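Local atomic coordinates of putative non-ribosomal peptide synthetase (Actinomadura parvosata subsp. kistnae, PDB entry 6M7L), a protein that probably serves as a condensation-type domain of a peptide-synthesising assembly line and here binds another protein chain. Residues A167-R172 with P392-S397; P99-P104 with A115-R120; E196-A201 with S206-Q211; V24-R29 with L192-L197; G270-A275 with L414-T419. All coordinates share one frame; numbering follows the deposited sequence.

Contact 1. Residues A167-R172 with P392-S397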
# COMPACT_ATOMS: atom_id res chain seq x y z
N ALA A 167 -3.48 -8.89 10.20
CA ALA A 167 -2.76 -10.15 10.11
C ALA A 167 -3.04 -11.03 11.33
O ALA A 167 -3.20 -12.25 11.19
CB ALA A 167 -1.26 -9.88 9.98
N ALA A 168 -3.10 -10.42 12.52
CA ALA A 168 -3.34 -11.21 13.72
C ALA A 168 -4.79 -11.69 13.79
O ALA A 168 -5.06 -12.79 14.27
CB ALA A 168 -2.99 -10.39 14.96
N TYR A 169 -5.73 -10.87 13.31
CA TYR A 169 -7.13 -11.28 13.37
C TYR A 169 -7.42 -12.44 12.43
O TYR A 169 -8.18 -13.35 12.78
CB TYR A 169 -8.05 -10.09 13.05
CG TYR A 169 -9.51 -10.47 13.04
CD1 TYR A 169 -10.19 -10.73 14.22
CD2 TYR A 169 -10.21 -10.58 11.85
CE1 TYR A 169 -11.53 -11.08 14.22
CE2 TYR A 169 -11.55 -10.93 11.83
CZ TYR A 169 -12.20 -11.18 13.02
OH TYR A 169 -13.53 -11.52 13.02
N GLY A 170 -6.83 -12.42 11.23
CA GLY A 170 -7.05 -13.51 10.30
C GLY A 170 -6.62 -14.85 10.85
O GLY A 170 -7.26 -15.87 10.61
N ALA A 171 -5.53 -14.86 11.62
CA ALA A 171 -5.10 -16.09 12.26
C ALA A 171 -5.96 -16.42 13.47
O ALA A 171 -6.32 -17.59 13.68
CB ALA A 171 -3.63 -15.99 12.67
N ARG A 172 -6.31 -15.41 14.28
CA ARG A 172 -7.10 -15.66 15.48
C ARG A 172 -8.51 -16.11 15.13
O ARG A 172 -9.08 -16.97 15.82
CB ARG A 172 -7.14 -14.40 16.34
CG ARG A 172 -5.85 -14.10 17.08
CD ARG A 172 -5.65 -15.02 18.27
NE ARG A 172 -4.32 -14.87 18.85
CZ ARG A 172 -3.95 -15.42 20.01
NH1 ARG A 172 -4.80 -16.14 20.71
NH2 ARG A 172 -2.71 -15.23 20.46
N PRO A 392 -9.37 -9.96 7.65
CA PRO A 392 -9.89 -11.16 7.00
C PRO A 392 -11.26 -11.57 7.53
O PRO A 392 -11.46 -11.70 8.74
CB PRO A 392 -8.82 -12.21 7.32
CG PRO A 392 -7.57 -11.43 7.45
CD PRO A 392 -7.97 -10.12 8.08
N GLY A 393 -12.20 -11.74 6.61
CA GLY A 393 -13.55 -12.13 6.96
C GLY A 393 -14.52 -10.99 7.20
O GLY A 393 -15.70 -11.24 7.44
N LEU A 394 -14.05 -9.74 7.13
CA LEU A 394 -14.89 -8.58 7.40
C LEU A 394 -14.68 -7.53 6.32
O LEU A 394 -13.55 -7.27 5.90
CB LEU A 394 -14.57 -7.98 8.78
CG LEU A 394 -14.82 -8.87 10.00
CD1 LEU A 394 -14.14 -8.29 11.23
CD2 LEU A 394 -16.31 -9.04 10.25
N ARG A 395 -15.78 -6.93 5.88
CA ARG A 395 -15.73 -5.79 4.97
C ARG A 395 -15.21 -4.58 5.74
O ARG A 395 -15.91 -4.03 6.60
CB ARG A 395 -17.11 -5.54 4.38
CG ARG A 395 -17.18 -4.40 3.37
CD ARG A 395 -18.52 -4.41 2.65
NE ARG A 395 -18.66 -5.57 1.77
CZ ARG A 395 -19.78 -5.89 1.13
NH1 ARG A 395 -20.88 -5.15 1.27
NH2 ARG A 395 -19.82 -6.96 0.34
N THR A 396 -13.98 -4.17 5.44
CA THR A 396 -13.28 -3.15 6.21
C THR A 396 -13.23 -1.84 5.44
O THR A 396 -12.90 -1.83 4.25
CB THR A 396 -11.85 -3.60 6.54
OG1 THR A 396 -11.88 -4.91 7.11
CG2 THR A 396 -11.19 -2.64 7.52
N SER A 397 -13.56 -0.73 6.11
CA SER A 397 -13.49 0.59 5.51
C SER A 397 -13.26 1.62 6.61
O SER A 397 -13.78 1.46 7.72
CB SER A 397 -14.76 0.93 4.73
OG SER A 397 -15.90 0.93 5.57

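Contact 2. Residues P99-P104 with A115-R120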
# COMPACT_ATOMS: atom_id res chain seq x y z
N PRO A 99 -6.69 -2.55 26.74
CA PRO A 99 -8.10 -2.70 27.10
C PRO A 99 -8.98 -2.62 25.86
O PRO A 99 -8.65 -1.97 24.87
CB PRO A 99 -8.36 -1.51 28.04
CG PRO A 99 -7.28 -0.53 27.73
CD PRO A 99 -6.09 -1.34 27.32
N LEU A 100 -10.11 -3.32 25.92
CA LEU A 100 -11.07 -3.38 24.82
C LEU A 100 -12.45 -3.06 25.37
O LEU A 100 -13.12 -3.93 25.94
CB LEU A 100 -11.05 -4.74 24.13
CG LEU A 100 -12.14 -4.98 23.09
CD1 LEU A 100 -12.06 -3.95 21.96
CD2 LEU A 100 -12.06 -6.40 22.53
N GLU A 101 -12.89 -1.81 25.20
CA GLU A 101 -14.24 -1.43 25.57
C GLU A 101 -15.22 -1.92 24.50
O GLU A 101 -14.96 -1.80 23.30
CB GLU A 101 -14.36 0.08 25.73
CG GLU A 101 -15.80 0.55 25.95
CD GLU A 101 -15.94 2.06 25.92
OE1 GLU A 101 -17.02 2.56 26.30
OE2 GLU A 101 -14.97 2.74 25.52
N ILE A 102 -16.34 -2.47 24.95
CA ILE A 102 -17.43 -2.87 24.08
C ILE A 102 -18.62 -1.99 24.43
O ILE A 102 -19.21 -2.13 25.51
CB ILE A 102 -17.76 -4.36 24.24
CG1 ILE A 102 -16.58 -5.21 23.74
CG2 ILE A 102 -19.04 -4.71 23.50
CD1 ILE A 102 -16.76 -6.69 23.94
N CYS A 103 -18.96 -1.07 23.53
CA CYS A 103 -19.93 -0.01 23.80
C CYS A 103 -21.01 -0.02 22.73
O CYS A 103 -20.88 0.65 21.69
CB CYS A 103 -19.24 1.34 23.88
SG CYS A 103 -20.35 2.75 24.01
N PRO A 104 -22.09 -0.78 22.93
CA PRO A 104 -23.17 -0.81 21.94
C PRO A 104 -23.71 0.59 21.66
O PRO A 104 -23.93 1.38 22.58
CB PRO A 104 -24.23 -1.70 22.60
CG PRO A 104 -23.45 -2.57 23.53
CD PRO A 104 -22.33 -1.72 24.04
N ALA A 115 -15.07 10.74 19.11
CA ALA A 115 -14.32 11.91 19.56
C ALA A 115 -13.97 11.80 21.04
O ALA A 115 -12.83 12.07 21.44
CB ALA A 115 -15.11 13.19 19.29
N ASP A 116 -14.94 11.41 21.87
CA ASP A 116 -14.69 11.29 23.30
C ASP A 116 -13.64 10.23 23.59
O ASP A 116 -12.68 10.47 24.34
CB ASP A 116 -15.99 10.96 24.04
CG ASP A 116 -15.75 10.53 25.47
OD1 ASP A 116 -15.45 11.39 26.31
OD2 ASP A 116 -15.86 9.31 25.74
N ARG A 117 -13.80 9.03 23.02
CA ARG A 117 -12.86 7.95 23.29
C ARG A 117 -11.47 8.26 22.74
O ARG A 117 -10.47 7.83 23.32
CB ARG A 117 -13.38 6.64 22.71
CG ARG A 117 -14.72 6.18 23.26
CD ARG A 117 -14.67 5.97 24.77
NE ARG A 117 -15.84 5.22 25.23
CZ ARG A 117 -16.98 5.77 25.61
NH1 ARG A 117 -17.98 5.00 26.02
NH2 ARG A 117 -17.13 7.09 25.59
N ALA A 118 -11.39 9.01 21.64
CA ALA A 118 -10.08 9.37 21.10
C ALA A 118 -9.38 10.40 21.98
O ALA A 118 -8.15 10.45 22.01
CB ALA A 118 -10.22 9.90 19.68
N GLY A 119 -10.15 11.22 22.70
CA GLY A 119 -9.58 12.26 23.54
C GLY A 119 -9.31 11.87 24.97
O GLY A 119 -8.59 12.60 25.66
N ARG A 120 -9.85 10.74 25.43
CA ARG A 120 -9.66 10.33 26.82
C ARG A 120 -8.17 10.22 27.12
O ARG A 120 -7.44 9.51 26.41
CB ARG A 120 -10.35 9.00 27.10
CG ARG A 120 -11.86 9.08 27.23
CD ARG A 120 -12.43 7.75 27.69
NE ARG A 120 -13.85 7.86 28.03
CZ ARG A 120 -14.61 6.83 28.40
NH1 ARG A 120 -14.09 5.62 28.49
NH2 ARG A 120 -15.89 7.03 28.68

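Contact 3. Residues E196-A201 with S206-Q211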
# COMPACT_ATOMS: atom_id res chain seq x y z
N GLU A 196 22.75 6.70 22.65
CA GLU A 196 24.15 6.53 22.29
C GLU A 196 24.63 7.68 21.40
O GLU A 196 25.21 8.65 21.89
CB GLU A 196 24.37 5.19 21.59
CG GLU A 196 25.72 4.56 21.85
CD GLU A 196 25.85 4.03 23.27
OE1 GLU A 196 26.33 4.77 24.15
OE2 GLU A 196 25.47 2.86 23.50
N LEU A 197 24.37 7.58 20.09
CA LEU A 197 24.82 8.61 19.16
C LEU A 197 24.06 9.90 19.42
O LEU A 197 23.19 10.30 18.64
CB LEU A 197 24.64 8.14 17.71
CG LEU A 197 25.48 6.91 17.31
CD1 LEU A 197 25.61 6.80 15.79
CD2 LEU A 197 26.85 6.93 17.97
N LEU A 198 24.42 10.56 20.52
CA LEU A 198 23.78 11.76 21.05
C LEU A 198 24.45 12.09 22.37
O LEU A 198 24.36 13.22 22.88
CB LEU A 198 22.28 11.56 21.26
CG LEU A 198 21.33 12.74 21.08
CD1 LEU A 198 20.79 12.74 19.67
CD2 LEU A 198 20.19 12.67 22.10
N ALA A 199 25.13 11.09 22.94
CA ALA A 199 25.83 11.26 24.21
C ALA A 199 26.99 12.24 24.11
O ALA A 199 27.44 12.77 25.13
CB ALA A 199 26.33 9.91 24.73
N GLY A 200 27.50 12.48 22.90
CA GLY A 200 28.56 13.45 22.71
C GLY A 200 28.02 14.86 22.55
O GLY A 200 28.55 15.65 21.76
N ALA A 201 26.97 15.18 23.31
CA ALA A 201 26.39 16.52 23.24
C ALA A 201 27.36 17.57 23.76
O ALA A 201 27.53 18.63 23.15
CB ALA A 201 25.08 16.56 24.03
N SER A 206 31.97 17.71 18.21
CA SER A 206 31.34 16.41 18.05
C SER A 206 30.26 16.47 16.97
O SER A 206 29.87 17.55 16.51
CB SER A 206 30.74 15.94 19.37
OG SER A 206 29.88 14.83 19.17
N LEU A 207 29.78 15.30 16.57
CA LEU A 207 28.77 15.21 15.52
C LEU A 207 27.50 15.97 15.92
O LEU A 207 27.09 16.91 15.24
CB LEU A 207 28.46 13.75 15.21
CG LEU A 207 27.24 13.44 14.34
CD1 LEU A 207 27.30 14.20 13.02
CD2 LEU A 207 27.13 11.94 14.09
N ILE A 208 26.88 15.56 17.02
CA ILE A 208 25.68 16.24 17.48
C ILE A 208 26.03 17.62 18.03
O ILE A 208 25.24 18.57 17.91
CB ILE A 208 24.94 15.37 18.52
CG1 ILE A 208 24.00 16.22 19.38
CG2 ILE A 208 25.95 14.59 19.37
CD1 ILE A 208 23.66 15.61 20.73
N TRP A 209 27.21 17.77 18.63
CA TRP A 209 27.66 19.09 19.07
C TRP A 209 27.71 20.07 17.91
O TRP A 209 27.29 21.23 18.04
CB TRP A 209 29.03 19.00 19.74
CG TRP A 209 29.54 20.29 20.33
CD1 TRP A 209 29.50 20.66 21.65
CD2 TRP A 209 30.17 21.37 19.63
NE1 TRP A 209 30.07 21.90 21.81
CE2 TRP A 209 30.49 22.36 20.59
CE3 TRP A 209 30.50 21.60 18.29
CZ2 TRP A 209 31.11 23.55 20.25
CZ3 TRP A 209 31.12 22.79 17.96
CH2 TRP A 209 31.42 23.75 18.93
N ASP A 210 28.24 19.64 16.76
CA ASP A 210 28.20 20.47 15.57
C ASP A 210 26.76 20.83 15.21
O ASP A 210 26.49 21.96 14.77
CB ASP A 210 28.87 19.77 14.39
CG ASP A 210 30.27 20.29 14.11
OD1 ASP A 210 31.11 19.50 13.62
OD2 ASP A 210 30.53 21.48 14.40
N GLN A 211 25.84 19.89 15.39
CA GLN A 211 24.45 20.15 15.03
C GLN A 211 23.75 21.04 16.06
O GLN A 211 22.98 21.93 15.68
CB GLN A 211 23.70 18.83 14.86
CG GLN A 211 23.56 18.43 13.41
CD GLN A 211 23.43 16.95 13.19
OE1 GLN A 211 22.75 16.25 13.94
NE2 GLN A 211 24.09 16.45 12.15

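Contact 4. Residues V24-R29 with L192-L197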
# COMPACT_ATOMS: atom_id res chain seq x y z
N VAL A 24 14.04 6.51 27.70
CA VAL A 24 13.09 6.96 26.72
C VAL A 24 13.80 7.87 25.73
O VAL A 24 14.98 8.18 25.88
CB VAL A 24 11.87 7.67 27.37
CG1 VAL A 24 11.28 6.81 28.47
CG2 VAL A 24 12.28 9.04 27.90
N THR A 25 13.09 8.29 24.69
CA THR A 25 13.65 9.18 23.68
C THR A 25 13.27 10.62 23.97
O THR A 25 12.43 10.92 24.82
CB THR A 25 13.18 8.77 22.29
OG1 THR A 25 11.77 8.97 22.17
CG2 THR A 25 13.51 7.31 22.02
N ALA A 26 13.91 11.54 23.24
CA ALA A 26 13.60 12.95 23.39
C ALA A 26 12.13 13.23 23.07
O ALA A 26 11.46 13.98 23.80
CB ALA A 26 14.50 13.79 22.48
N ARG A 27 11.61 12.62 22.01
CA ARG A 27 10.20 12.78 21.69
C ARG A 27 9.32 12.16 22.76
O ARG A 27 8.32 12.77 23.18
CB ARG A 27 9.89 12.17 20.32
CG ARG A 27 8.40 12.08 20.04
CD ARG A 27 8.10 12.02 18.56
NE ARG A 27 6.73 12.45 18.31
CZ ARG A 27 6.38 13.72 18.13
NH1 ARG A 27 5.11 14.03 17.91
NH2 ARG A 27 7.29 14.67 18.17
N GLN A 28 9.66 10.96 23.22
CA GLN A 28 8.91 10.34 24.31
C GLN A 28 8.95 11.21 25.56
O GLN A 28 7.94 11.33 26.27
CB GLN A 28 9.46 8.95 24.61
CG GLN A 28 9.13 7.91 23.58
CD GLN A 28 9.66 6.55 23.96
OE1 GLN A 28 10.82 6.40 24.34
NE2 GLN A 28 8.80 5.54 23.87
N ARG A 29 10.11 11.80 25.85
CA ARG A 29 10.23 12.69 27.00
C ARG A 29 9.23 13.83 26.92
O ARG A 29 8.51 14.13 27.88
CB ARG A 29 11.66 13.22 27.10
CG ARG A 29 11.87 14.31 28.12
CD ARG A 29 11.65 13.83 29.54
NE ARG A 29 11.83 14.91 30.50
CZ ARG A 29 11.60 14.81 31.80
NH1 ARG A 29 11.18 13.66 32.32
NH2 ARG A 29 11.79 15.86 32.59
N LEU A 192 17.86 3.17 22.95
CA LEU A 192 19.27 3.08 23.29
C LEU A 192 20.14 3.69 22.20
O LEU A 192 21.13 4.37 22.49
CB LEU A 192 19.66 1.62 23.53
CG LEU A 192 18.87 0.85 24.60
CD1 LEU A 192 19.11 -0.64 24.47
CD2 LEU A 192 19.25 1.33 25.98
N TRP A 193 19.80 3.44 20.93
CA TRP A 193 20.54 4.04 19.83
C TRP A 193 20.49 5.56 19.90
O TRP A 193 21.47 6.24 19.57
CB TRP A 193 19.98 3.55 18.49
CG TRP A 193 20.55 4.28 17.30
CD1 TRP A 193 21.69 3.95 16.61
CD2 TRP A 193 20.01 5.44 16.65
NE1 TRP A 193 21.88 4.84 15.58
CE2 TRP A 193 20.87 5.76 15.58
CE3 TRP A 193 18.88 6.23 16.88
CZ2 TRP A 193 20.63 6.85 14.74
CZ3 TRP A 193 18.65 7.31 16.04
CH2 TRP A 193 19.52 7.61 14.98
N GLU A 194 19.36 6.12 20.33
CA GLU A 194 19.28 7.56 20.51
C GLU A 194 20.10 8.01 21.71
O GLU A 194 20.77 9.05 21.66
CB GLU A 194 17.83 8.02 20.65
CG GLU A 194 17.69 9.52 20.85
CD GLU A 194 16.26 10.01 20.70
OE1 GLU A 194 15.44 9.27 20.13
OE2 GLU A 194 15.97 11.13 21.16
N ARG A 195 20.08 7.24 22.80
CA ARG A 195 20.89 7.61 23.95
C ARG A 195 22.38 7.53 23.63
O ARG A 195 23.19 8.24 24.24
CB ARG A 195 20.56 6.72 25.15
CG ARG A 195 21.10 7.26 26.48
CD ARG A 195 20.79 6.32 27.63
NE ARG A 195 21.48 5.04 27.48
CZ ARG A 195 21.34 4.01 28.32
NH1 ARG A 195 22.01 2.88 28.10
NH2 ARG A 195 20.55 4.11 29.37
N GLU A 196 22.75 6.70 22.65
CA GLU A 196 24.15 6.53 22.29
C GLU A 196 24.63 7.68 21.40
O GLU A 196 25.21 8.65 21.89
CB GLU A 196 24.37 5.19 21.59
CG GLU A 196 25.72 4.56 21.85
CD GLU A 196 25.85 4.03 23.27
OE1 GLU A 196 26.33 4.77 24.15
OE2 GLU A 196 25.47 2.86 23.50
N LEU A 197 24.37 7.58 20.09
CA LEU A 197 24.82 8.61 19.16
C LEU A 197 24.06 9.90 19.42
O LEU A 197 23.19 10.30 18.64
CB LEU A 197 24.64 8.14 17.71
CG LEU A 197 25.48 6.91 17.31
CD1 LEU A 197 25.61 6.80 15.79
CD2 LEU A 197 26.85 6.93 17.97

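Contact 5. Residues G270-A275 with L414-T419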
# COMPACT_ATOMS: atom_id res chain seq x y z
N GLY A 270 14.84 24.62 -6.68
CA GLY A 270 14.04 24.22 -5.56
C GLY A 270 12.90 23.31 -5.97
O GLY A 270 12.72 22.99 -7.15
N THR A 271 12.12 22.91 -4.97
CA THR A 271 10.97 22.05 -5.16
C THR A 271 9.68 22.86 -5.01
O THR A 271 9.70 24.04 -4.66
CB THR A 271 10.99 20.90 -4.15
OG1 THR A 271 10.89 21.42 -2.82
CG2 THR A 271 12.29 20.11 -4.28
N MET A 272 8.55 22.20 -5.28
CA MET A 272 7.27 22.83 -5.01
C MET A 272 7.11 23.17 -3.54
O MET A 272 6.50 24.18 -3.19
CB MET A 272 6.12 21.93 -5.48
CG MET A 272 5.60 22.27 -6.86
SD MET A 272 5.11 24.00 -6.98
CE MET A 272 3.81 24.07 -5.75
N PHE A 273 7.66 22.33 -2.66
CA PHE A 273 7.70 22.67 -1.24
C PHE A 273 8.38 24.01 -1.01
O PHE A 273 7.90 24.84 -0.24
CB PHE A 273 8.42 21.56 -0.45
CG PHE A 273 8.42 21.77 1.04
CD1 PHE A 273 9.45 22.46 1.66
CD2 PHE A 273 7.39 21.27 1.82
CE1 PHE A 273 9.45 22.65 3.03
CE2 PHE A 273 7.39 21.45 3.19
CZ PHE A 273 8.42 22.14 3.80
N THR A 274 9.51 24.24 -1.70
CA THR A 274 10.21 25.51 -1.56
C THR A 274 9.35 26.67 -2.05
O THR A 274 9.40 27.77 -1.49
CB THR A 274 11.54 25.46 -2.32
OG1 THR A 274 12.26 24.28 -1.95
CG2 THR A 274 12.39 26.68 -1.99
N ALA A 275 8.56 26.44 -3.10
CA ALA A 275 7.71 27.51 -3.63
C ALA A 275 6.61 27.88 -2.65
O ALA A 275 6.34 29.06 -2.42
CB ALA A 275 7.12 27.09 -4.97
N LEU A 414 -0.64 19.93 1.73
CA LEU A 414 -1.01 20.08 0.33
C LEU A 414 -0.56 18.88 -0.49
O LEU A 414 0.50 18.29 -0.23
CB LEU A 414 -0.40 21.36 -0.26
CG LEU A 414 -0.96 22.66 0.32
CD1 LEU A 414 -0.14 23.85 -0.13
CD2 LEU A 414 -2.41 22.82 -0.07
N LEU A 415 -1.37 18.51 -1.47
CA LEU A 415 -1.04 17.46 -2.43
C LEU A 415 -0.54 18.10 -3.72
O LEU A 415 -1.21 18.95 -4.30
CB LEU A 415 -2.26 16.58 -2.72
CG LEU A 415 -2.55 15.45 -1.72
CD1 LEU A 415 -3.91 14.84 -2.00
CD2 LEU A 415 -1.46 14.39 -1.79
N ASP A 416 0.65 17.67 -4.16
CA ASP A 416 1.28 18.21 -5.36
C ASP A 416 0.90 17.31 -6.54
O ASP A 416 1.64 16.40 -6.94
CB ASP A 416 2.79 18.30 -5.17
CG ASP A 416 3.48 19.00 -6.32
OD1 ASP A 416 2.79 19.58 -7.18
OD2 ASP A 416 4.73 18.97 -6.35
N HIS A 417 -0.28 17.57 -7.10
CA HIS A 417 -0.77 16.78 -8.22
C HIS A 417 0.04 17.04 -9.48
O HIS A 417 0.39 18.19 -9.78
CB HIS A 417 -2.25 17.09 -8.48
CG HIS A 417 -3.18 16.52 -7.45
ND1 HIS A 417 -3.00 15.28 -6.89
CD2 HIS A 417 -4.30 17.04 -6.89
CE1 HIS A 417 -3.97 15.05 -6.03
NE2 HIS A 417 -4.77 16.10 -6.00
N ARG A 418 0.34 15.98 -10.21
CA ARG A 418 1.13 16.06 -11.43
C ARG A 418 0.50 15.24 -12.54
O ARG A 418 -0.18 14.23 -12.28
CB ARG A 418 2.57 15.59 -11.20
CG ARG A 418 3.35 16.39 -10.17
CD ARG A 418 3.54 17.83 -10.61
NE ARG A 418 4.37 18.57 -9.66
CZ ARG A 418 5.68 18.71 -9.77
NH1 ARG A 418 6.35 19.40 -8.85
NH2 ARG A 418 6.33 18.17 -10.79
N THR A 419 0.71 15.67 -13.77
CA THR A 419 0.44 14.84 -14.93
C THR A 419 1.54 13.78 -15.06
O THR A 419 2.60 13.89 -14.43
CB THR A 419 0.35 15.68 -16.20
OG1 THR A 419 -0.33 16.91 -15.91
CG2 THR A 419 -0.43 14.96 -17.29

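Contact 1. Residues A167-R172 with P392-S397
Tyr169 carries its ring away from its own backbone N (CG anti to it, chi1 177°), which sends the ring off helix 155-172 to meet Pro392 and Leu394. The ring presents one edge to the Pro392 carbonyl: CE2 of Tyr169 lies 3.2 Å from O of Pro392, with that oxygen near the ring plane. Leu394 reaches the tyrosine near the same CE2 through a single methyl. Its CG stands anti to the carbonyl carbon (chi1 -62°), and from there CD1 of Leu394 comes to 3.7 Å from both CE2 and OH of Tyr169, the two side chains crossing at about a right angle. The phenol oxygen is hydrogen-bonded outside the contact, to the backbone N of Asp57. One residue further along the helix, Gly170 has no side chain, and the Pro392 ring rests directly on its main chain, with CG of Pro392 3.6 Å from CA of Gly170. The loop then turns into strand 395-399, where OG1 of Thr396 donates back to O of Leu394. A second protein borders the contact: Arg395 forms a salt bridge with an acidic side chain of that other chain, and Ala167 and Ala171 pack on it too. Strand 395-399 pairs with strand 45-53 at the rim of the N-terminal sheet, consistent with the crossover of condensation domains, in which the C-terminal half lends a strand to the N-terminal half.

Contact 2. Residues P99-P104 with A115-R120
The guanidinium of Arg117 has the carboxylate of Glu101 at one edge, that of Asp116 at another, and NH2 of Arg120 over one face, shifted toward the rim. In turn, the guanidinium of Arg120 carries CD of Arg117 over the centre of one of its faces. Glu101 and Arg117 are joined side-on by two bonds, one to each oxygen: NH1 of Arg117 donates to OE1 of Glu101 at 2.6 Å, and NE of Arg117 donates to OE2 of Glu101, also at 2.6 Å. Both oxygens use their syn lone pairs, and the two flat groups are nearly coplanar, their planes 1° apart, a pairing that fixes the rotation of both. The extended Glu101 side chain comes from the strand and the bent Arg117 chain (chi2 -60°) from the helix, and the two side chains cross at about a right angle. On the far side, NH2 of Arg117 bonds OD2 of Asp116 at 2.6 Å. NE of Arg120 forms a longer salt bridge to that same Asp116 OD2, at 3.4 Å. The two arginines thus share an acid, and Glu101 and Asp116 together probably balance their charge. SG of Cys103 adds a looser contact, 3.8 Å from NH1 of Arg117. ND1 of His133 is also hydrogen-bonded to OE2 of Glu101 and probably helps to position it. Since His133 belongs to strand 130-136, the network ties together all three elements of the beta-alpha-beta crossover made by strand 100-102, helix 110-119 and strand 130-136.

Contact 3. Residues E196-A201 with S206-Q211
The loop linking helix 187-196 to helix 207-218, at the surface, is closed where Gly200 and Ala201 fold back on Ser206, Ile208 and Trp209 at the start of the second helix. OG of Ser206 donates to O of Gly200 at 3.0 Å, approaching at a C=O...donor angle of 124° and tilted 26° from the carbonyl plane. With OG anti to the backbone nitrogen (chi1 167°), the hydroxyl reaches that carbonyl. Ser206 occupies the N-cap position of helix 207-218, so the bond fastens the loop to the very start of the helix. An inverse gamma turn centred on Leu197 lies earlier in the same loop.

Ile208 supplies the apolar part. Its CD1 touches CG of Leu198 and CB of Ala201, both at 3.7 Å, and lies 3.3 Å from O of Leu198; the Leu198 and Ile208 side chains cross at about a right angle. The other branch, CG2 of Ile208, leans on O of Gly200 at 3.7 Å. Leu198 in addition rests on Pro352, which brings a further loop against this corner. Trp209 meets the loop with the edge of its indole, CD1 of Trp209 standing 3.2 Å from O of Ala201 and that oxygen in the ring plane. Two residues on, NE2 of Gln211 is hydrogen-bonded to OD1 of Asp350.

Contact 4. Residues V24-R29 with L192-L197
The backbones of Thr25 and Glu194 keep some distance, their CA atoms 6.7 Å apart, and between these two segments, at the start of helix 26-34 and the last turns of helix 187-196, the gap is spanned by the Glu194 side chain. Glu194 extends fully, with CG anti to the backbone N (chi1 179°), and delivers its carboxylate to the first residues of the opposing helix. OE2 of Glu194 accepts from N of Ala26 at 3.0 Å in a nearly straight bond (166° at the hydrogen), the donor lying above the carboxylate plane. The same oxygen also comes to 3.3 Å from CB of Ala26. The other oxygen, OE1 of Glu194, lies against the threonine, 3.2 Å from CB and 3.3 Å from CG2 of Thr25, with the two side chains at about a right angle. A negative group set at a helix N-terminus is likely to be favoured by the helix dipole. Thr25 itself is the N-cap: N of Gln28 donates to OG1 of Thr25 at 3.1 Å, and the return bond runs from N of Thr25 to OE1 of Gln28 at 3.0 Å, in the carbonyl plane. Thr25 also packs on Phe187 and Ala191 of helix 187-196, while Ala26 touches Glu354 and Arg355 of helix 353-360, and Arg27 makes a salt bridge with Glu354. Two other helices, 187-196 and 353-360, therefore converge on this helix start, which is a classic capping box supplemented by a glutamate from a neighbouring helix.

Contact 5. Residues G270-A275 with L414-T419
Met272, in the first turn of helix 272-288, lays its side chain against Asp416 and Arg418 on strand 410-418, a helix-on-sheet packing in the C-terminal part of the condensation-type fold. Its CB meets the acid first, 3.4 Å from OD2 of Asp416. CG of Met272 stays on the same oxygen, at 3.5 Å from OD2, and comes within 3.6 Å of NH1 of Arg418, oblique to the guanidinium. The bend at chi2 (-55°) turns SD away from the charged pair and that at chi3 (-61°) sets CE, neither touching the strand. The side chain as a whole is buried among His258, Leu261 and Leu262 of helix 255-267 and Leu427 of strand 424-434, so the helix, its neighbour and the sheet close around it.

The methylene groups thus cover a salt bridge. The CB of Asp416 is directed toward the helix from an inner strand, 410-418, which lies between 374-380 and 424-434, while Arg418 folds back from two residues further on, bent at chi2. One of the two Arg418 bonds to the acid is weak, NH1 lying 3.0 Å from OD2 of Asp416. NH2 of Arg418 is taken up by O of Gly422, and NE2 of His258 makes a weak hydrogen bond to OD1 of Asp416. The straighter link of the pair is NE of Arg418 to OD1 of Asp416, 3.1 Å long and 170° at the hydrogen, in the guanidinium plane but above that of the carboxylate.

Overall arrangement
Contacts 1 and 2 reach the same five-stranded sheet, at its two outermost strands, with centres about 21 Å apart and no touch between them. Contacts 3 and 4 adjoin, centres about 12 Å apart: they share Glu196 and Leu197, so the end of helix 187-196 leads from one into the other, and Pro352 packs on both. Contact 5 belongs to the second, four-stranded sheet and stands apart, its centre about 33 Å from that of contact 4 and 38 Å from that of contact 2. Along the chain the segments of contact 1 alternate with those of contacts 4 and 5. Of the five, only contact 1 is touched by the other protein chain.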